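Local coordinates for oxalate-binding protein (Thermotoga maritima, PDB 1O4T) that binds oxalate at a manganese ion, forms homodimers and is a putative oxalate decarboxylase of the cupin family, at residues G39-A44 with M62-G67; E80-L85 with F126-I131; F91-K96 with C106-G111. One frame throughout, in Å; residues are numbered along the deposited sequence.

Contact 1 (G39-A44 with M62-G67); sequences GEVEMA and MKLPPG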
ATOM      1  N   GLY A  39      17.662 -16.194  -5.784  1.00 35.66           N
ATOM      2  CA  GLY A  39      18.127 -15.786  -4.465  1.00 35.99           C
ATOM      3  C   GLY A  39      17.074 -15.815  -3.375  1.00 36.58           C
ATOM      4  O   GLY A  39      16.117 -16.551  -3.465  1.00 36.26           O
ATOM      5  N   GLU A  40      17.297 -15.017  -2.331  1.00 37.70           N
ATOM      6  CA  GLU A  40      16.489 -15.026  -1.117  1.00 38.46           C
ATOM      7  C   GLU A  40      15.769 -13.692  -1.033  1.00 38.50           C
ATOM      8  O   GLU A  40      16.358 -12.648  -1.283  1.00 38.73           O
ATOM      9  CB  GLU A  40      17.352 -15.147   0.139  1.00 38.85           C
ATOM     10  CG  GLU A  40      18.033 -16.482   0.371  1.00 43.59           C
ATOM     11  CD  GLU A  40      18.888 -16.476   1.645  1.00 47.27           C
ATOM     12  OE1 GLU A  40      18.948 -15.417   2.316  1.00 50.34           O
ATOM     13  OE2 GLU A  40      19.498 -17.521   1.981  1.00 50.54           O
ATOM     14  N   VAL A  41      14.521 -13.760  -0.585  1.00 38.12           N
ATOM     15  CA  VAL A  41      13.604 -12.655  -0.478  1.00 38.31           C
ATOM     16  C   VAL A  41      13.055 -12.605   0.976  1.00 37.43           C
ATOM     17  O   VAL A  41      13.184 -13.582   1.716  1.00 37.84           O
ATOM     18  CB  VAL A  41      12.559 -12.925  -1.574  1.00 38.74           C
ATOM     19  CG1 VAL A  41      11.146 -12.834  -1.099  1.00 40.50           C
ATOM     20  CG2 VAL A  41      12.894 -12.108  -2.808  1.00 39.56           C
ATOM     21  N   GLU A  42      12.558 -11.459   1.428  1.00 36.76           N
ATOM     22  CA  GLU A  42      11.954 -11.331   2.776  1.00 36.54           C
ATOM     23  C   GLU A  42      10.548 -10.843   2.657  1.00 35.19           C
ATOM     24  O   GLU A  42      10.277  -9.909   1.909  1.00 33.89           O
ATOM     25  CB  GLU A  42      12.696 -10.356   3.671  1.00 37.34           C
ATOM     26  CG  GLU A  42      14.064 -10.837   4.102  1.00 41.49           C
ATOM     27  CD  GLU A  42      14.487 -10.215   5.409  1.00 47.89           C
ATOM     28  OE1 GLU A  42      14.353  -8.970   5.572  1.00 51.91           O
ATOM     29  OE2 GLU A  42      14.930 -10.977   6.294  1.00 54.07           O
ATOM     30  N   MET A  43       9.653 -11.497   3.385  1.00 33.75           N
ATOM     31  CA  MET A  43       8.246 -11.134   3.402  1.00 33.31           C
ATOM     32  C   MET A  43       7.788 -10.858   4.831  1.00 31.97           C
ATOM     33  O   MET A  43       7.868 -11.727   5.682  1.00 30.11           O
ATOM     34  CB  MET A  43       7.406 -12.243   2.796  1.00 33.10           C
ATOM     35  CG  MET A  43       5.921 -11.871   2.701  1.00 35.58           C
ATOM     36  SD  MET A  43       4.878 -13.276   2.278  1.00 42.04           S
ATOM     37  CE  MET A  43       5.239 -13.351   0.652  1.00 40.02           C
ATOM     38  N   ALA A  44       7.335  -9.621   5.068  1.00 31.75           N
ATOM     39  CA  ALA A  44       6.749  -9.202   6.346  1.00 31.88           C
ATOM     40  C   ALA A  44       5.239  -9.108   6.193  1.00 31.99           C
ATOM     41  O   ALA A  44       4.740  -8.225   5.483  1.00 31.57           O
ATOM     42  CB  ALA A  44       7.339  -7.853   6.772  1.00 32.40           C
ATOM     43  N   MET A  62       7.585  -6.605   0.971  1.00 30.73           N
ATOM     44  CA  MET A  62       8.580  -7.526   0.425  1.00 31.45           C
ATOM     45  C   MET A  62       9.872  -6.753   0.298  1.00 31.86           C
ATOM     46  O   MET A  62       9.808  -5.582  -0.005  1.00 30.42           O
ATOM     47  CB  MET A  62       8.187  -7.939  -0.970  1.00 32.85           C
ATOM     48  CG  MET A  62       6.809  -8.583  -1.079  1.00 34.79           C
ATOM     49  SD  MET A  62       6.812 -10.088  -0.267  1.00 40.01           S
ATOM     50  CE  MET A  62       8.228 -10.887  -1.102  1.00 39.37           C
ATOM     51  N   LYS A  63      10.999  -7.423   0.542  1.00 30.91           N
ATOM     52  CA  LYS A  63      12.324  -6.896   0.320  1.00 32.27           C
ATOM     53  C   LYS A  63      13.077  -7.874  -0.555  1.00 32.63           C
ATOM     54  O   LYS A  63      13.254  -9.042  -0.179  1.00 32.73           O
ATOM     55  CB  LYS A  63      13.037  -6.766   1.642  1.00 32.85           C
ATOM     56  CG  LYS A  63      14.415  -6.134   1.541  1.00 36.93           C
ATOM     57  CD  LYS A  63      14.936  -5.784   2.941  1.00 41.92           C
ATOM     58  CE  LYS A  63      15.939  -6.768   3.418  1.00 44.90           C
ATOM     59  NZ  LYS A  63      16.449  -6.391   4.815  1.00 49.09           N
ATOM     60  N   LEU A  64      13.491  -7.400  -1.729  1.00 32.12           N
ATOM     61  CA  LEU A  64      14.317  -8.146  -2.684  1.00 31.86           C
ATOM     62  C   LEU A  64      15.751  -7.583  -2.693  1.00 31.82           C
ATOM     63  O   LEU A  64      16.004  -6.480  -3.211  1.00 30.70           O
ATOM     64  CB  LEU A  64      13.727  -8.046  -4.093  1.00 31.75           C
ATOM     65  CG  LEU A  64      12.709  -9.133  -4.440  1.00 32.09           C
ATOM     66  CD1 LEU A  64      11.545  -9.205  -3.411  1.00 32.46           C
ATOM     67  CD2 LEU A  64      12.174  -8.953  -5.876  1.00 31.14           C
ATOM     68  N   PRO A  65      16.691  -8.327  -2.137  1.00 31.35           N
ATOM     69  CA  PRO A  65      18.090  -7.958  -2.248  1.00 32.20           C
ATOM     70  C   PRO A  65      18.533  -7.854  -3.712  1.00 32.40           C
ATOM     71  O   PRO A  65      17.892  -8.432  -4.588  1.00 32.28           O
ATOM     72  CB  PRO A  65      18.819  -9.119  -1.568  1.00 32.20           C
ATOM     73  CG  PRO A  65      17.797  -9.757  -0.707  1.00 32.87           C
ATOM     74  CD  PRO A  65      16.507  -9.566  -1.372  1.00 32.02           C
ATOM     75  N   PRO A  66      19.602  -7.118  -3.975  1.00 32.87           N
ATOM     76  CA  PRO A  66      20.162  -7.045  -5.304  1.00 33.67           C
ATOM     77  C   PRO A  66      20.369  -8.417  -5.912  1.00 34.37           C
ATOM     78  O   PRO A  66      20.982  -9.283  -5.282  1.00 35.26           O
ATOM     79  CB  PRO A  66      21.495  -6.330  -5.067  1.00 33.58           C
ATOM     80  CG  PRO A  66      21.188  -5.451  -3.908  1.00 34.12           C
ATOM     81  CD  PRO A  66      20.318  -6.244  -3.031  1.00 33.36           C
ATOM     82  N   GLY A  67      19.825  -8.617  -7.108  1.00 34.68           N
ATOM     83  CA  GLY A  67      19.959  -9.892  -7.825  1.00 35.28           C
ATOM     84  C   GLY A  67      18.786 -10.860  -7.656  1.00 34.87           C
ATOM     85  O   GLY A  67      18.721 -11.875  -8.361  1.00 35.24           O
TER

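Contact 2 (E80-L85 with F126-I131); sequences EIYYIL and FLAVII. With MN (manganese (II) ion), chain C; OXL (oxalate ion), chain D.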
ATOM      1  N   GLU A  80      -3.667  -8.868  -7.685  1.00 31.10           N
ATOM      2  CA  GLU A  80      -2.577  -8.337  -6.862  1.00 32.09           C
ATOM      3  C   GLU A  80      -2.094  -6.969  -7.299  1.00 32.96           C
ATOM      4  O   GLU A  80      -1.987  -6.683  -8.481  1.00 33.55           O
ATOM      5  CB  GLU A  80      -1.398  -9.309  -6.854  1.00 31.99           C
ATOM      6  CG  GLU A  80      -0.517  -9.130  -5.638  1.00 34.11           C
ATOM      7  CD  GLU A  80       0.471 -10.244  -5.434  1.00 34.21           C
ATOM      8  OE1 GLU A  80       1.265 -10.168  -4.480  1.00 36.71           O
ATOM      9  OE2 GLU A  80       0.465 -11.181  -6.222  1.00 38.11           O
ATOM     10  N   ILE A  81      -1.795  -6.137  -6.311  1.00 33.23           N
ATOM     11  CA  ILE A  81      -1.236  -4.825  -6.505  1.00 33.38           C
ATOM     12  C   ILE A  81       0.124  -4.796  -5.806  1.00 32.62           C
ATOM     13  O   ILE A  81       0.242  -5.169  -4.653  1.00 32.33           O
ATOM     14  CB  ILE A  81      -2.152  -3.748  -5.859  1.00 34.22           C
ATOM     15  CG1 ILE A  81      -3.593  -3.869  -6.365  1.00 35.55           C
ATOM     16  CG2 ILE A  81      -1.573  -2.328  -6.086  1.00 35.13           C
ATOM     17  CD1 ILE A  81      -4.575  -3.199  -5.412  1.00 37.03           C
ATOM     18  N   TYR A  82       1.161  -4.355  -6.499  1.00 32.28           N
ATOM     19  CA  TYR A  82       2.373  -3.935  -5.845  1.00 31.32           C
ATOM     20  C   TYR A  82       2.443  -2.400  -5.811  1.00 32.14           C
ATOM     21  O   TYR A  82       2.145  -1.724  -6.809  1.00 32.70           O
ATOM     22  CB  TYR A  82       3.586  -4.407  -6.621  1.00 32.42           C
ATOM     23  CG  TYR A  82       3.837  -5.894  -6.810  1.00 31.45           C
ATOM     24  CD1 TYR A  82       4.702  -6.330  -7.813  1.00 31.51           C
ATOM     25  CD2 TYR A  82       3.259  -6.860  -5.982  1.00 32.08           C
ATOM     26  CE1 TYR A  82       4.997  -7.657  -7.965  1.00 31.91           C
ATOM     27  CE2 TYR A  82       3.555  -8.183  -6.130  1.00 32.63           C
ATOM     28  CZ  TYR A  82       4.416  -8.594  -7.132  1.00 33.39           C
ATOM     29  OH  TYR A  82       4.680  -9.959  -7.286  1.00 33.58           O
ATOM     30  N   TYR A  83       2.834  -1.837  -4.665  1.00 32.07           N
ATOM     31  CA  TYR A  83       3.287  -0.448  -4.592  1.00 31.29           C
ATOM     32  C   TYR A  83       4.799  -0.425  -4.267  1.00 31.09           C
ATOM     33  O   TYR A  83       5.262  -0.885  -3.206  1.00 29.59           O
ATOM     34  CB  TYR A  83       2.471   0.356  -3.577  1.00 32.17           C
ATOM     35  CG  TYR A  83       2.862   1.817  -3.593  1.00 32.12           C
ATOM     36  CD1 TYR A  83       2.175   2.727  -4.377  1.00 35.96           C
ATOM     37  CD2 TYR A  83       3.923   2.273  -2.853  1.00 32.67           C
ATOM     38  CE1 TYR A  83       2.568   4.079  -4.458  1.00 37.43           C
ATOM     39  CE2 TYR A  83       4.325   3.627  -2.894  1.00 35.47           C
ATOM     40  CZ  TYR A  83       3.624   4.533  -3.706  1.00 35.72           C
ATOM     41  OH  TYR A  83       4.006   5.856  -3.778  1.00 35.32           O
ATOM     42  N   ILE A  84       5.582   0.093  -5.202  1.00 31.59           N
ATOM     43  CA  ILE A  84       7.031   0.092  -5.051  1.00 31.00           C
ATOM     44  C   ILE A  84       7.446   1.181  -4.073  1.00 32.39           C
ATOM     45  O   ILE A  84       7.191   2.376  -4.306  1.00 32.31           O
ATOM     46  CB  ILE A  84       7.736   0.302  -6.418  1.00 31.92           C
ATOM     47  CG1 ILE A  84       7.184  -0.627  -7.505  1.00 31.46           C
ATOM     48  CG2 ILE A  84       9.279   0.144  -6.278  1.00 32.97           C
ATOM     49  CD1 ILE A  84       7.166  -2.118  -7.112  1.00 28.96           C
ATOM     50  N   LEU A  85       8.127   0.764  -3.000  1.00 31.60           N
ATOM     51  CA  LEU A  85       8.531   1.665  -1.920  1.00 31.49           C
ATOM     52  C   LEU A  85       9.965   2.195  -2.015  1.00 31.76           C
ATOM     53  O   LEU A  85      10.204   3.347  -1.649  1.00 32.60           O
ATOM     54  CB  LEU A  85       8.385   0.964  -0.555  1.00 31.86           C
ATOM     55  CG  LEU A  85       7.058   0.418  -0.082  1.00 30.54           C
ATOM     56  CD1 LEU A  85       7.294  -0.457   1.122  1.00 34.13           C
ATOM     57  CD2 LEU A  85       6.162   1.539   0.267  1.00 32.45           C
ATOM     58  N   PHE A 126       8.687  -3.342  -1.716  1.00 31.59           N
ATOM     59  CA  PHE A 126       7.370  -2.985  -2.147  1.00 32.04           C
ATOM     60  C   PHE A 126       6.305  -3.620  -1.271  1.00 33.17           C
ATOM     61  O   PHE A 126       6.528  -4.645  -0.592  1.00 33.72           O
ATOM     62  CB  PHE A 126       7.148  -3.380  -3.608  1.00 31.31           C
ATOM     63  CG  PHE A 126       7.399  -4.841  -3.914  1.00 31.96           C
ATOM     64  CD1 PHE A 126       6.358  -5.740  -3.967  1.00 30.39           C
ATOM     65  CD2 PHE A 126       8.686  -5.287  -4.206  1.00 30.98           C
ATOM     66  CE1 PHE A 126       6.609  -7.093  -4.247  1.00 33.98           C
ATOM     67  CE2 PHE A 126       8.948  -6.608  -4.518  1.00 31.61           C
ATOM     68  CZ  PHE A 126       7.901  -7.512  -4.557  1.00 31.39           C
ATOM     69  N   LEU A 127       5.144  -3.008  -1.323  1.00 32.22           N
ATOM     70  CA  LEU A 127       3.948  -3.537  -0.720  1.00 34.77           C
ATOM     71  C   LEU A 127       3.208  -4.441  -1.668  1.00 33.39           C
ATOM     72  O   LEU A 127       3.059  -4.105  -2.822  1.00 36.04           O
ATOM     73  CB  LEU A 127       3.062  -2.344  -0.383  1.00 35.66           C
ATOM     74  CG  LEU A 127       2.529  -2.245   1.004  1.00 41.95           C
ATOM     75  CD1 LEU A 127       3.661  -2.239   2.031  1.00 43.45           C
ATOM     76  CD2 LEU A 127       1.646  -0.954   1.031  1.00 44.47           C
ATOM     77  N   ALA A 128       2.704  -5.568  -1.181  1.00 34.28           N
ATOM     78  CA  ALA A 128       1.920  -6.519  -1.994  1.00 33.61           C
ATOM     79  C   ALA A 128       0.589  -6.778  -1.326  1.00 34.00           C
ATOM     80  O   ALA A 128       0.550  -7.134  -0.148  1.00 34.58           O
ATOM     81  CB  ALA A 128       2.677  -7.792  -2.176  1.00 33.40           C
ATOM     82  N   VAL A 129      -0.498  -6.636  -2.078  1.00 33.06           N
ATOM     83  CA  VAL A 129      -1.826  -6.822  -1.555  1.00 32.71           C
ATOM     84  C   VAL A 129      -2.614  -7.732  -2.521  1.00 31.98           C
ATOM     85  O   VAL A 129      -2.742  -7.425  -3.681  1.00 31.48           O
ATOM     86  CB  VAL A 129      -2.593  -5.484  -1.443  1.00 32.89           C
ATOM     87  CG1 VAL A 129      -3.824  -5.667  -0.578  1.00 33.75           C
ATOM     88  CG2 VAL A 129      -1.707  -4.436  -0.841  1.00 37.09           C
ATOM     89  N   ILE A 130      -3.146  -8.841  -2.038  1.00 31.84           N
ATOM     90  CA  ILE A 130      -3.909  -9.730  -2.901  1.00 32.44           C
ATOM     91  C   ILE A 130      -5.364  -9.615  -2.482  1.00 33.48           C
ATOM     92  O   ILE A 130      -5.660  -9.838  -1.331  1.00 34.79           O
ATOM     93  CB  ILE A 130      -3.397 -11.174  -2.792  1.00 31.82           C
ATOM     94  CG1 ILE A 130      -1.935 -11.240  -3.232  1.00 34.14           C
ATOM     95  CG2 ILE A 130      -4.244 -12.108  -3.669  1.00 32.10           C
ATOM     96  CD1 ILE A 130      -1.251 -12.623  -2.976  1.00 36.10           C
ATOM     97  N   ILE A 131      -6.247  -9.280  -3.421  1.00 34.18           N
ATOM     98  CA  ILE A 131      -7.647  -9.076  -3.131  1.00 35.04           C
ATOM     99  C   ILE A 131      -8.450 -10.140  -3.883  1.00 36.16           C
ATOM    100  O   ILE A 131      -8.266 -10.366  -5.099  1.00 33.81           O
ATOM    101  CB  ILE A 131      -8.046  -7.623  -3.493  1.00 35.36           C
ATOM    102  CG1 ILE A 131      -7.272  -6.634  -2.585  1.00 35.66           C
ATOM    103  CG2 ILE A 131      -9.513  -7.416  -3.365  1.00 36.11           C
ATOM    104  CD1 ILE A 131      -7.627  -5.162  -2.740  1.00 36.59           C
TER
HETATM  105 MN    MN C 300       1.748 -12.624  -7.043  1.00 33.94          MN
HETATM  106  C1  OXL D 400       3.423 -12.253  -4.844  1.00 52.91           C
HETATM  107  C2  OXL D 400       2.558 -13.339  -4.376  1.00 53.27           C
HETATM  108  O1  OXL D 400       4.227 -11.706  -3.908  1.00 54.56           O
HETATM  109  O2  OXL D 400       2.819 -13.824  -3.148  1.00 56.29           O
HETATM  110  O3  OXL D 400       3.393 -11.838  -6.022  1.00 47.15           O
HETATM  111  O4  OXL D 400       1.609 -13.763  -5.044  1.00 46.13           O

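Contact 3 (F91-K96 with C106-G111); sequences FHDNGK and CFTDSG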
ATOM      1  N   PHE A  91       9.265  -5.343 -13.558  1.00 32.79           N
ATOM      2  CA  PHE A  91       8.008  -6.022 -13.366  1.00 32.50           C
ATOM      3  C   PHE A  91       7.591  -6.698 -14.667  1.00 32.45           C
ATOM      4  O   PHE A  91       7.602  -6.076 -15.741  1.00 33.11           O
ATOM      5  CB  PHE A  91       6.973  -4.974 -12.985  1.00 32.82           C
ATOM      6  CG  PHE A  91       5.603  -5.520 -12.784  1.00 32.21           C
ATOM      7  CD1 PHE A  91       5.342  -6.415 -11.756  1.00 34.25           C
ATOM      8  CD2 PHE A  91       4.559  -5.115 -13.577  1.00 35.70           C
ATOM      9  CE1 PHE A  91       4.071  -6.914 -11.529  1.00 32.26           C
ATOM     10  CE2 PHE A  91       3.248  -5.629 -13.343  1.00 34.73           C
ATOM     11  CZ  PHE A  91       3.034  -6.532 -12.323  1.00 32.16           C
ATOM     12  N   HIS A  92       7.292  -7.980 -14.594  1.00 32.85           N
ATOM     13  CA  HIS A  92       6.804  -8.716 -15.736  1.00 33.95           C
ATOM     14  C   HIS A  92       5.316  -8.950 -15.552  1.00 34.71           C
ATOM     15  O   HIS A  92       4.911  -9.516 -14.542  1.00 35.25           O
ATOM     16  CB  HIS A  92       7.509 -10.077 -15.861  1.00 34.12           C
ATOM     17  CG  HIS A  92       7.104 -10.868 -17.073  1.00 33.78           C
ATOM     18  ND1 HIS A  92       7.818 -10.844 -18.254  1.00 34.37           N
ATOM     19  CD2 HIS A  92       6.057 -11.705 -17.292  1.00 33.42           C
ATOM     20  CE1 HIS A  92       7.231 -11.621 -19.146  1.00 32.57           C
ATOM     21  NE2 HIS A  92       6.167 -12.166 -18.586  1.00 34.23           N
ATOM     22  N   ASP A  93       4.518  -8.551 -16.527  1.00 35.46           N
ATOM     23  CA  ASP A  93       3.094  -8.899 -16.534  1.00 36.82           C
ATOM     24  C   ASP A  93       2.536  -8.846 -17.971  1.00 36.30           C
ATOM     25  O   ASP A  93       3.014  -8.078 -18.823  1.00 35.30           O
ATOM     26  CB  ASP A  93       2.375  -8.005 -15.523  1.00 38.16           C
ATOM     27  CG  ASP A  93       0.845  -8.151 -15.524  1.00 42.00           C
ATOM     28  OD1 ASP A  93       0.273  -8.709 -14.561  1.00 44.93           O
ATOM     29  OD2 ASP A  93       0.129  -7.666 -16.424  1.00 49.79           O
ATOM     30  N   ASN A  94       1.580  -9.737 -18.250  1.00 36.04           N
ATOM     31  CA  ASN A  94       1.016  -9.917 -19.594  1.00 35.57           C
ATOM     32  C   ASN A  94       2.095 -10.045 -20.682  1.00 35.74           C
ATOM     33  O   ASN A  94       1.979  -9.476 -21.772  1.00 35.45           O
ATOM     34  CB  ASN A  94       0.040  -8.773 -19.908  1.00 35.47           C
ATOM     35  CG  ASN A  94      -0.805  -9.047 -21.111  1.00 34.09           C
ATOM     36  OD1 ASN A  94      -1.430 -10.086 -21.223  1.00 34.35           O
ATOM     37  ND2 ASN A  94      -0.803  -8.125 -22.039  1.00 37.44           N
ATOM     38  N   GLY A  95       3.149 -10.801 -20.377  1.00 35.66           N
ATOM     39  CA  GLY A  95       4.174 -11.106 -21.365  1.00 35.90           C
ATOM     40  C   GLY A  95       5.137  -9.972 -21.643  1.00 36.31           C
ATOM     41  O   GLY A  95       5.884 -10.040 -22.617  1.00 35.15           O
ATOM     42  N   LYS A  96       5.144  -8.942 -20.779  1.00 36.66           N
ATOM     43  CA  LYS A  96       5.981  -7.747 -20.999  1.00 37.65           C
ATOM     44  C   LYS A  96       6.839  -7.421 -19.775  1.00 37.92           C
ATOM     45  O   LYS A  96       6.375  -7.525 -18.665  1.00 37.02           O
ATOM     46  CB  LYS A  96       5.101  -6.525 -21.332  1.00 38.25           C
ATOM     47  N   CYS A 106       2.024  -1.570  -9.530  1.00 32.35           N
ATOM     48  CA  CYS A 106       1.944  -2.699 -10.478  1.00 32.08           C
ATOM     49  C   CYS A 106       0.694  -3.474 -10.194  1.00 31.74           C
ATOM     50  O   CYS A 106       0.530  -3.958  -9.071  1.00 33.58           O
ATOM     51  CB  CYS A 106       3.153  -3.609 -10.327  1.00 31.88           C
ATOM     52  SG  CYS A 106       4.724  -2.742 -10.361  1.00 33.41           S
ATOM     53  N   PHE A 107      -0.178  -3.578 -11.186  1.00 31.03           N
ATOM     54  CA  PHE A 107      -1.472  -4.235 -11.084  1.00 31.52           C
ATOM     55  C   PHE A 107      -1.507  -5.527 -11.893  1.00 31.76           C
ATOM     56  O   PHE A 107      -1.267  -5.525 -13.120  1.00 32.86           O
ATOM     57  CB  PHE A 107      -2.573  -3.303 -11.591  1.00 31.41           C
ATOM     58  CG  PHE A 107      -3.947  -3.850 -11.398  1.00 32.61           C
ATOM     59  CD1 PHE A 107      -4.505  -3.889 -10.134  1.00 36.54           C
ATOM     60  CD2 PHE A 107      -4.672  -4.356 -12.464  1.00 33.88           C
ATOM     61  CE1 PHE A 107      -5.784  -4.418  -9.935  1.00 33.95           C
ATOM     62  CE2 PHE A 107      -5.932  -4.890 -12.277  1.00 32.61           C
ATOM     63  CZ  PHE A 107      -6.477  -4.942 -11.020  1.00 33.84           C
ATOM     64  N   THR A 108      -1.787  -6.639 -11.219  1.00 31.81           N
ATOM     65  CA  THR A 108      -1.941  -7.935 -11.901  1.00 32.05           C
ATOM     66  C   THR A 108      -3.344  -8.469 -11.706  1.00 31.85           C
ATOM     67  O   THR A 108      -3.793  -8.658 -10.586  1.00 31.74           O
ATOM     68  CB  THR A 108      -0.933  -8.945 -11.379  1.00 31.68           C
ATOM     69  OG1 THR A 108       0.377  -8.505 -11.693  1.00 33.19           O
ATOM     70  CG2 THR A 108      -1.036 -10.251 -12.119  1.00 31.62           C
ATOM     71  N   ASP A 109      -4.032  -8.710 -12.808  1.00 32.63           N
ATOM     72  CA  ASP A 109      -5.443  -9.030 -12.761  1.00 33.15           C
ATOM     73  C   ASP A 109      -5.629 -10.533 -12.695  1.00 33.12           C
ATOM     74  O   ASP A 109      -4.681 -11.305 -12.910  1.00 34.25           O
ATOM     75  CB  ASP A 109      -6.145  -8.466 -14.006  1.00 33.80           C
ATOM     76  CG  ASP A 109      -7.571  -8.025 -13.731  1.00 34.59           C
ATOM     77  OD1 ASP A 109      -8.189  -8.461 -12.728  1.00 34.68           O
ATOM     78  OD2 ASP A 109      -8.146  -7.226 -14.484  1.00 36.43           O
ATOM     79  N   SER A 110      -6.866 -10.954 -12.434  1.00 32.18           N
ATOM     80  CA  SER A 110      -7.192 -12.383 -12.353  1.00 31.06           C
ATOM     81  C   SER A 110      -6.854 -13.011 -13.695  1.00 30.32           C
ATOM     82  O   SER A 110      -7.179 -12.465 -14.728  1.00 29.68           O
ATOM     83  CB  SER A 110      -8.688 -12.536 -11.998  1.00 31.18           C
ATOM     84  OG  SER A 110      -9.109 -13.903 -11.819  1.00 32.97           O
ATOM     85  N   GLY A 111      -6.198 -14.165 -13.679  1.00 29.68           N
ATOM     86  CA  GLY A 111      -5.874 -14.876 -14.895  1.00 29.24           C
ATOM     87  C   GLY A 111      -4.517 -14.551 -15.458  1.00 28.97           C
ATOM     88  O   GLY A 111      -4.036 -15.287 -16.306  1.00 27.93           O
TER

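Contact 1 (G39-A44 with M62-G67)
The Glu42 carboxylate is touched through OE1, by Lys63. The two side chains run side by side and form a salt bridge whose hydrogen bond is weak, with OE1 3.4 Å from Lys63 NZ. The two backbones trade N-H...O bonds. Lys63 N lies 2.9 Å from Glu42 O, with an N-H...O angle of 161°. The return bond, Glu42 N to Lys63 O, is 3.0 Å long. This makes an antiparallel hydrogen-bonded pair. Glu42 O is gripped twice, since it also takes a CA-H...O contact from Met62 CA. Pro65 turns its ring carbons CD and CG to Glu40 O, with CD at 3.1 Å.

On the opposite face from Glu42 and Lys63, Met43 and Met62 lie side by side. Met62 folds back on itself, with chi2 -67° and chi3 -54°, and this bend brings its sulfur and methyl over to the neighbouring strand. Its SD lies 3.6 Å from Met43 CG and also touches Met43 CE. Its CE reaches Val41 CG1 at 3.5 Å. Next to it, Val41 CG2 and Leu64 CD1 are tight at 3.3 Å. An alanine here lacks the sulfur and methyl of Met62, which would probably open a gap beside Val41 CG1 and the Met43 side chain. Phe126 packs on Met62 and Leu64. Met34, a residue of the oxalate pocket, packs on Val41 and Met43.

The arrangement is a beta hairpin of strands 40-45 and 56-64. It forms part of one sheet of the cupin double-stranded beta-helix, with the face of Met43 and Met62 turned to the interior that holds the oxalate.

Contact 2 (E80-L85 with F126-I131)
Tyr82 and Phe126 lie side by side and point the same way, on the face of the sheet that looks into the pocket. Phe126 CE1 sits over the centre of the Tyr82 ring, 3.6 Å above its plane. The two planes are turned 45° to each other, so the pair is oblique. Phe126 has CG between its backbone N and carbonyl carbon (chi1 55°), which sets its ring alongside Tyr82. The His114 ring stacks with that of Tyr82. Oxalate O3 lies at the edge of the Tyr82 ring, in plane, and Tyr82 OH donates a hydrogen bond of 2.6 Å to it.

Glu80 and Ile130 cross at an angle, with Ile130 CG1 pressed 3.4 Å from Glu80 CD. The Glu80 chain is extended and carries OE2 to manganese at 2.1 Å. OE1 rests near Ala128 CB. Oxalate chelates the same metal through O3 and O4, and His73, His75 and His114 complete the site. This is the three-histidine, one-glutamate metal centre of the cupin fold, here carried partly by two antiparallel strands in the middle of one sheet. Ile130 CD1 closes on oxalate O4 at 3.7 Å.

Four backbone hydrogen bonds join Ile81 to Val129 and Tyr83 to Leu127. The side chains of these residues fill the other face, where Tyr83 CB and Leu127 CB are 4.2 Å apart. Leu85 CD1 touches Leu127 CD1 at 4.1 Å. There Leu127 packs on Tyr83 of the second subunit, and Leu85 on Leu85 of that subunit.

Contact 3 (F91-K96 with C106-G111)
Thr108 OG1 is held by two polar groups. It donates a hydrogen bond of 2.9 Å to Asp93 OD1, and it shares a weak one with ND1 of the manganese ligand His114. The bond to Asp93 arrives on the anti side of the carboxylate, 33° out of its plane. The Asp93 and Thr108 side chains slide past each other in opposite directions. The methyl CG2 of Thr108 also lies 3.2 Å from Asp93 OD1.

Phe91 lies beside this bond. Its CZ meets Thr108 OG1 at 3.4 Å, with the oxygen at the ring edge, in plane. Cys106 covers one face of the ring. Its CB stands 3.5 Å from the ring centroid and almost on the normal, a CH-pi contact. Its SG makes a sulfur-aromatic contact over the same face. Phe91 has CG anti to N (chi1 179°), which carries the ring across to the other strand.

Strands 88-93 and 104-108 belong to the two facing sheets of the cupin barrel, and the axes of their short segments are 8.5 Å apart. Val20 of the second subunit also packs on Phe91.

Glu112 brings its carboxylate close to Asp93 OD1, so the like charges would probably raise the proton affinity of one of them. The bond to Asp93 is likely to orient the hydroxyl, making Thr108 a second-shell neighbour whose weak bond may limit the turning of the His114 ring.

From the N terminus, contact 1 comes first. It closes the hairpin of strands 40-45 and 56-64 before contact 2 opens. Contact 2 then spans a long loop from strand 78-86 to strand 124-132. Contact 3 lies wholly within that loop, so those two nest and none cross. Met62 N meets Phe126 O in a probable hydrogen bond, making the contact 1 hairpin a direct neighbour of strand 124-132. On the far side, strand 78-86 pairs with strand 104-108, which leads to contact 3. One sheet therefore reaches all three contacts, and contact 3 ties it to the second sheet through strand 88-93.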